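Local coordinates for type IV pilus assembly protein PilF (Pseudomonas aeruginosa, PDB 2HO1) that is required for the outer-membrane localization and assembly of the PilQ secretin, a dodecamer, and thereby for type IV pilus function and twitching motility, at residues 179-182 against 183-187; 113-117 against 118-122. All coordinates share one frame; numbering follows the deposited sequence.

In the fold
Both contacts are local, formed by residues close in sequence within the TPR superhelix. Contact 1 (179-182 with 183-187) lies wholly inside helix 175-187, in the assigned fifth repeat; contact 2 (113-117 with 118-122) is the turn between helices 105-117 and 121-131 of the third. Their centres are 22 Å apart and they do not touch. The centre of contact 2 is nearer the chain centre (about 11 Å, against 17 Å), yet it is the more exposed: two touching residues are buried and two exposed, against four and none. Contact 1 combines regular i to i+4 bonds, one apolar pair and a lysine-aspartate bridge; contact 2 has a Schellman turn, a CH-pi contact, a methyl over a guanidinium and water-mediated links.

Contact 1: 179-182 against 183-187; sequences LEMA and DLLYK
M181 and L185, one helical turn apart, carry both the straightest backbone bond and the apolar side-chain touch of this part of helix 175-187. L185 N donates to M181 O at 2.9 Å with an N-H...O angle of 178°. Three further i to i+4 bonds continue the pattern: D183 N to L179 O, L184 N to E180 O, and Y186 N to A182 O, the shortest at 2.8 Å. In these three the donor is tilted somewhat from the carbonyl plane.

The apolar touch is made at the chain ends, where the M181 methyl CE meets L185 CD1 at 3.9 Å as the two side chains cross at a slant. Bends at chi2 (-63°) and chi3 fold the selenomethionine chain so that CE comes round toward the next turn. Beyond this pair, M181 packs on F164 and L168 of helix 157-170, and both residues reach Y197 of helix 191-202.

Charged groups occupy another part of the surface. The D183 carboxylate meets K187 NZ in a salt bridge, with OD2 at 2.9 Å; the hydrogen bonds within it are weak. R210 of helix 209-221 makes salt bridges to E180 OE2 and D183 OD2; E180 OE1 lies 5.1 Å from D183 OD2.

A shared arginine between these carboxylates would probably ease their mutual repulsion, while K187 adds a second positive partner for D183; the helix thus joins apolar packing against its neighbours to a charged link, which adds to the packing of L179 and Y186 on helix 209-221.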
loop_
_atom_site.group_PDB
_atom_site.type_symbol
_atom_site.label_atom_id
_atom_site.label_comp_id
_atom_site.label_asym_id
_atom_site.label_seq_id
_atom_site.Cartn_x
_atom_site.Cartn_y
_atom_site.Cartn_z
ATOM N N LEU A 179 -16.729 7.847 -13.261
ATOM C CA LEU A 179 -16.963 9.293 -13.238
ATOM C C LEU A 179 -15.737 10.039 -12.741
ATOM O O LEU A 179 -15.381 11.080 -13.297
ATOM C CB LEU A 179 -18.177 9.641 -12.352
ATOM C CG LEU A 179 -18.412 11.130 -12.087
ATOM C CD1 LEU A 179 -18.876 11.828 -13.355
ATOM C CD2 LEU A 179 -19.468 11.259 -10.988
ATOM N N GLU A 180 -15.080 9.511 -11.699
ATOM C CA GLU A 180 -13.882 10.172 -11.184
ATOM C C GLU A 180 -12.799 10.121 -12.255
ATOM O O GLU A 180 -12.053 11.077 -12.423
ATOM C CB GLU A 180 -13.384 9.509 -9.899
ATOM C CG GLU A 180 -14.324 9.618 -8.711
ATOM C CD GLU A 180 -14.677 11.060 -8.355
ATOM O OE1 GLU A 180 -13.808 11.940 -8.443
ATOM O OE2 GLU A 180 -15.834 11.311 -7.977
HETATM N N MSE A 181 -12.730 9.020 -13.005
HETATM C CA MSE A 181 -11.743 8.913 -14.087
HETATM C C MSE A 181 -12.053 9.952 -15.156
HETATM O O MSE A 181 -11.164 10.682 -15.609
HETATM C CB MSE A 181 -11.752 7.514 -14.729
HETATM C CG MSE A 181 -11.033 6.409 -13.941
HETATM SE SE MSE A 181 -9.129 6.720 -13.730
HETATM C CE MSE A 181 -8.613 6.937 -15.551
ATOM N N ALA A 182 -13.316 10.017 -15.573
ATOM C CA ALA A 182 -13.719 10.991 -16.601
ATOM C C ALA A 182 -13.333 12.412 -16.178
ATOM O O ALA A 182 -12.789 13.199 -16.978
ATOM C CB ALA A 182 -15.252 10.912 -16.848
ATOM N N ASP A 183 -13.605 12.750 -14.923
ATOM C CA ASP A 183 -13.279 14.085 -14.456
ATOM C C ASP A 183 -11.776 14.346 -14.529
ATOM O O ASP A 183 -11.337 15.407 -14.986
ATOM C CB ASP A 183 -13.803 14.286 -13.031
ATOM C CG ASP A 183 -13.872 15.761 -12.631
ATOM O OD1 ASP A 183 -14.223 16.613 -13.492
ATOM O OD2 ASP A 183 -13.590 16.072 -11.451
ATOM N N LEU A 184 -10.977 13.378 -14.087
ATOM C CA LEU A 184 -9.533 13.563 -14.116
ATOM C C LEU A 184 -9.032 13.720 -15.529
ATOM O O LEU A 184 -8.288 14.646 -15.822
ATOM C CB LEU A 184 -8.829 12.387 -13.453
ATOM C CG LEU A 184 -9.035 12.328 -11.946
ATOM C CD1 LEU A 184 -8.501 11.006 -11.420
ATOM C CD2 LEU A 184 -8.349 13.504 -11.300
ATOM N N LEU A 185 -9.447 12.827 -16.417
ATOM C CA LEU A 185 -9.001 12.906 -17.810
ATOM C C LEU A 185 -9.449 14.215 -18.448
ATOM O O LEU A 185 -8.675 14.865 -19.157
ATOM C CB LEU A 185 -9.524 11.712 -18.593
ATOM C CG LEU A 185 -8.941 10.416 -18.032
ATOM C CD1 LEU A 185 -9.713 9.206 -18.584
ATOM C CD2 LEU A 185 -7.441 10.360 -18.380
ATOM N N TYR A 186 -10.692 14.611 -18.197
ATOM C CA TYR A 186 -11.174 15.874 -18.727
ATOM C C TYR A 186 -10.256 16.996 -18.286
ATOM O O TYR A 186 -9.809 17.798 -19.100
ATOM C CB TYR A 186 -12.604 16.165 -18.279
ATOM C CG TYR A 186 -13.070 17.545 -18.677
ATOM C CD1 TYR A 186 -13.403 17.832 -19.991
ATOM C CD2 TYR A 186 -13.155 18.566 -17.745
ATOM C CE1 TYR A 186 -13.818 19.091 -20.363
ATOM C CE2 TYR A 186 -13.569 19.828 -18.108
ATOM C CZ TYR A 186 -13.900 20.085 -19.419
ATOM O OH TYR A 186 -14.315 21.343 -19.787
ATOM N N LYS A 187 -9.969 17.045 -16.990
ATOM C CA LYS A 187 -9.105 18.088 -16.465
ATOM C C LYS A 187 -7.703 18.032 -17.077
ATOM O O LYS A 187 -7.011 19.043 -17.104
ATOM C CB LYS A 187 -9.013 17.991 -14.942
ATOM C CG LYS A 187 -10.205 18.560 -14.167
ATOM C CD LYS A 187 -9.972 18.360 -12.674
ATOM C CE LYS A 187 -11.024 19.048 -11.837
ATOM N NZ LYS A 187 -12.386 18.568 -12.193
#

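Contact 2: 113-117 against 118-122; sequences GFLYE and QKRYE
Y116 O is gripped by two donors, K119 N at 3.0 Å and a water at 3.1 Å that also bonds weakly to K119 NZ. The amide lies well above the carbonyl plane, 70° out of it. One residue earlier, L115 O takes R120 N at 2.9 Å and, weakly, Q118 N, whose better bond goes to F114 O. With K119 at positive phi (66°), the bonds R120 N to L115 O and K119 N to Y116 O form a Schellman motif that ends helix 105-117, and R120 takes the N-cap position of the next.

Aliphatic groups lie over flat ones. Q118 CG sits over one face of the F114 ring in a CH-pi contact, 3.8 Å from its centroid; the bend at chi2 lays the amide along the ring, their planes 15° apart. L115 CD2 lies over the centre of the R120 guanidinium, 3.2 Å from CZ. A second water joins E117 OE1 to Q118 NE2; E117 OE1 also bonds Q82.

R120 forms salt bridges with E123 and with D91 of helix 87-100, on which F114 packs. Y116 CD1 touches Y121 CE1; both residues reach Q153 of helix 140-153, and Y116 also L149 and V150, so the turn packs on both helices.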
loop_
_atom_site.group_PDB
_atom_site.type_symbol
_atom_site.label_atom_id
_atom_site.label_comp_id
_atom_site.label_asym_id
_atom_site.label_seq_id
_atom_site.Cartn_x
_atom_site.Cartn_y
_atom_site.Cartn_z
ATOM N N GLY A 113 -12.469 4.141 5.279
ATOM C CA GLY A 113 -13.569 4.884 4.666
ATOM C C GLY A 113 -14.071 5.906 5.711
ATOM O O GLY A 113 -14.353 7.067 5.396
ATOM N N PHE A 114 -14.160 5.457 6.961
ATOM C CA PHE A 114 -14.609 6.310 8.084
ATOM C C PHE A 114 -13.607 7.469 8.221
ATOM O O PHE A 114 -13.996 8.653 8.275
ATOM C CB PHE A 114 -14.646 5.491 9.383
ATOM C CG PHE A 114 -14.769 6.334 10.635
ATOM C CD1 PHE A 114 -15.949 7.034 10.913
ATOM C CD2 PHE A 114 -13.696 6.459 11.514
ATOM C CE1 PHE A 114 -16.059 7.849 12.063
ATOM C CE2 PHE A 114 -13.785 7.263 12.649
ATOM C CZ PHE A 114 -14.972 7.961 12.928
ATOM N N LEU A 115 -12.319 7.125 8.263
ATOM C CA LEU A 115 -11.272 8.134 8.392
ATOM C C LEU A 115 -11.346 9.183 7.292
ATOM O O LEU A 115 -11.131 10.369 7.554
ATOM C CB LEU A 115 -9.886 7.484 8.440
ATOM C CG LEU A 115 -9.688 6.675 9.725
ATOM C CD1 LEU A 115 -8.453 5.783 9.579
ATOM C CD2 LEU A 115 -9.582 7.627 10.946
ATOM N N TYR A 116 -11.666 8.751 6.074
ATOM C CA TYR A 116 -11.806 9.648 4.922
ATOM C C TYR A 116 -12.972 10.653 5.170
ATOM O O TYR A 116 -12.838 11.850 4.919
ATOM C CB TYR A 116 -12.081 8.822 3.661
ATOM C CG TYR A 116 -12.527 9.609 2.434
ATOM C CD1 TYR A 116 -11.631 10.413 1.740
ATOM C CD2 TYR A 116 -13.840 9.555 1.985
ATOM C CE1 TYR A 116 -12.025 11.145 0.637
ATOM C CE2 TYR A 116 -14.253 10.289 0.867
ATOM C CZ TYR A 116 -13.333 11.080 0.206
ATOM O OH TYR A 116 -13.694 11.817 -0.888
ATOM N N GLU A 117 -14.110 10.156 5.645
ATOM C CA GLU A 117 -15.258 11.007 5.948
ATOM C C GLU A 117 -14.916 12.003 7.059
ATOM O O GLU A 117 -15.470 13.094 7.104
ATOM C CB GLU A 117 -16.437 10.154 6.413
ATOM C CG GLU A 117 -17.118 9.380 5.321
ATOM C CD GLU A 117 -18.015 8.266 5.847
ATOM O OE1 GLU A 117 -18.341 8.246 7.058
ATOM O OE2 GLU A 117 -18.398 7.402 5.032
ATOM N N GLN A 118 -14.025 11.606 7.968
ATOM C CA GLN A 118 -13.610 12.463 9.070
ATOM C C GLN A 118 -12.473 13.388 8.677
ATOM O O GLN A 118 -11.956 14.114 9.500
ATOM C CB GLN A 118 -13.144 11.606 10.229
ATOM C CG GLN A 118 -14.220 10.727 10.776
ATOM C CD GLN A 118 -15.255 11.521 11.484
ATOM O OE1 GLN A 118 -14.926 12.289 12.408
ATOM N NE2 GLN A 118 -16.520 11.357 11.077
ATOM N N LYS A 119 -12.056 13.315 7.424
ATOM C CA LYS A 119 -10.978 14.147 6.892
ATOM C C LYS A 119 -9.604 13.874 7.504
ATOM O O LYS A 119 -8.741 14.727 7.511
ATOM C CB LYS A 119 -11.384 15.626 6.995
ATOM C CG LYS A 119 -12.829 15.826 6.471
ATOM C CD LYS A 119 -13.170 17.257 6.023
ATOM C CE LYS A 119 -14.687 17.389 5.718
ATOM N NZ LYS A 119 -15.214 16.431 4.667
ATOM N N ARG A 120 -9.416 12.657 8.009
ATOM C CA ARG A 120 -8.150 12.242 8.596
ATOM C C ARG A 120 -7.455 11.443 7.493
ATOM O O ARG A 120 -7.212 10.256 7.634
ATOM C CB ARG A 120 -8.401 11.365 9.829
ATOM C CG ARG A 120 -8.952 12.160 11.051
ATOM C CD ARG A 120 -9.584 11.291 12.117
ATOM N NE ARG A 120 -8.640 10.360 12.734
ATOM C CZ ARG A 120 -9.006 9.414 13.589
ATOM N NH1 ARG A 120 -10.283 9.295 13.937
ATOM N NH2 ARG A 120 -8.123 8.530 14.030
ATOM N N TYR A 121 -7.121 12.131 6.411
ATOM C CA TYR A 121 -6.525 11.516 5.233
ATOM C C TYR A 121 -5.259 10.699 5.411
ATOM O O TYR A 121 -5.133 9.612 4.832
ATOM C CB TYR A 121 -6.309 12.591 4.195
ATOM C CG TYR A 121 -7.564 13.390 3.969
ATOM C CD1 TYR A 121 -8.749 12.758 3.611
ATOM C CD2 TYR A 121 -7.563 14.795 4.095
ATOM C CE1 TYR A 121 -9.909 13.491 3.374
ATOM C CE2 TYR A 121 -8.716 15.542 3.861
ATOM C CZ TYR A 121 -9.886 14.889 3.502
ATOM O OH TYR A 121 -11.045 15.602 3.293
ATOM N N GLU A 122 -4.312 11.195 6.194
ATOM C CA GLU A 122 -3.088 10.429 6.394
ATOM C C GLU A 122 -3.411 9.078 7.015
ATOM O O GLU A 122 -2.912 8.043 6.584
ATOM C CB GLU A 122 -2.109 11.186 7.273
HETATM O O HOH W 1 -14.325 13.734 2.887
HETATM O O HOH W 2 -18.201 9.775 9.356
#